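Local coordinates for capsid Protein (PDB 4DMI), which probably builds the shell of a phage as a capsid protein, assembling into a pentamer of identical subunits, at residues I166-V169 and S170-I174. Numbering follows the deposited sequence.
Sequences IADV and SGNLI
Asp168 and Asn172 face each other across a tight reversal of the chain, each of the two carboxylate oxygens taking a different N-H. Asp168 OD2 offers its syn lone pair to Asn172 ND2 at 3.0 Å, with the acceptor almost in the plane of the amide, while OD1 accepts the backbone N of Asn172 at 2.9 Å from above the carboxylate plane. The carboxylate and amide planes stand 70° apart. CG of Asp168 lies between its backbone N and carbonyl carbon (chi1 69°), which brings the carboxylate back over the turn, within reach of Asn172, and its short side chain suits that span. Two bonds to one residue fix the rotation of the carboxylate.

The reversal is a type I turn from Asp168 to Gly171 followed by a G1 bulge at Gly171, and Gly171 N binds Asp168 O at 2.9 Å. Gly171 has positive phi, at which a side chain would press on the preceding carbonyl oxygen. Next to the turn, Ala167 and Leu173 form a single antiparallel bridge, a non-hydrogen-bonded pair flanked by the bonds from Asp168 N to Asn172 O and from Ile174 N to Ile166 O, the latter with an N-H...O angle of 174°. Ala167 is small enough for its CB to sit 3.3 Å from Asn172 O, and Leu173 CD2 comes up beside that methyl. Ile174, with CG1 anti to its carbonyl carbon, lays CD1 against the Ala167 backbone, 3.8 Å from Ala167 C. Ile166 and Ala167 form a classic beta bulge opposite Phe84 of strand 83-95, and Leu57 of a neighbouring subunit packs on Ala167.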
# COMPACT_ATOMS: atom_id res chain seq x y z
N ILE B 166 -8.26 13.75 -10.39
CA ILE B 166 -8.96 12.71 -9.65
C ILE B 166 -10.27 13.22 -9.05
O ILE B 166 -11.26 12.49 -8.97
CB ILE B 166 -8.04 12.13 -8.53
CG1 ILE B 166 -6.77 11.50 -9.13
CG2 ILE B 166 -8.78 11.11 -7.66
CD1 ILE B 166 -7.03 10.30 -10.06
N ALA B 167 -10.28 14.49 -8.63
CA ALA B 167 -11.47 15.06 -8.00
C ALA B 167 -11.49 16.56 -8.17
O ALA B 167 -10.44 17.17 -8.42
CB ALA B 167 -11.50 14.69 -6.51
N ASP B 168 -12.66 17.18 -8.04
CA ASP B 168 -12.68 18.64 -7.99
C ASP B 168 -12.20 19.13 -6.64
O ASP B 168 -11.90 18.33 -5.74
CB ASP B 168 -14.05 19.23 -8.42
CG ASP B 168 -15.18 18.95 -7.42
OD1 ASP B 168 -14.92 18.63 -6.25
OD2 ASP B 168 -16.36 19.11 -7.82
N VAL B 169 -12.10 20.44 -6.48
CA VAL B 169 -11.52 20.99 -5.26
C VAL B 169 -12.39 20.71 -4.02
O VAL B 169 -11.88 20.65 -2.90
CB VAL B 169 -11.20 22.50 -5.43
CG1 VAL B 169 -12.48 23.34 -5.37
CG2 VAL B 169 -10.21 22.95 -4.38
N SER B 170 -13.68 20.50 -4.23
CA SER B 170 -14.58 20.12 -3.15
C SER B 170 -14.49 18.63 -2.80
O SER B 170 -15.16 18.17 -1.87
CB SER B 170 -16.03 20.47 -3.50
OG SER B 170 -16.18 21.86 -3.74
N GLY B 171 -13.67 17.88 -3.53
CA GLY B 171 -13.52 16.47 -3.27
C GLY B 171 -14.47 15.56 -4.03
O GLY B 171 -14.47 14.35 -3.80
N ASN B 172 -15.28 16.13 -4.91
CA ASN B 172 -16.17 15.32 -5.75
C ASN B 172 -15.36 14.54 -6.77
O ASN B 172 -14.57 15.12 -7.52
CB ASN B 172 -17.19 16.20 -6.46
CG ASN B 172 -18.09 16.95 -5.48
OD1 ASN B 172 -18.64 16.35 -4.57
ND2 ASN B 172 -18.21 18.26 -5.67
N LEU B 173 -15.55 13.23 -6.79
CA LEU B 173 -14.75 12.37 -7.66
C LEU B 173 -15.09 12.53 -9.14
O LEU B 173 -16.26 12.68 -9.51
CB LEU B 173 -14.89 10.90 -7.24
CG LEU B 173 -14.44 10.59 -5.81
CD1 LEU B 173 -14.80 9.16 -5.46
CD2 LEU B 173 -12.94 10.82 -5.63
N ILE B 174 -14.06 12.49 -9.97
CA ILE B 174 -14.23 12.53 -11.42
C ILE B 174 -14.17 11.14 -12.04
O ILE B 174 -13.23 10.39 -11.80
CB ILE B 174 -13.13 13.41 -12.04
CG1 ILE B 174 -13.31 14.85 -11.54
CG2 ILE B 174 -13.17 13.34 -13.57
CD1 ILE B 174 -12.13 15.74 -11.81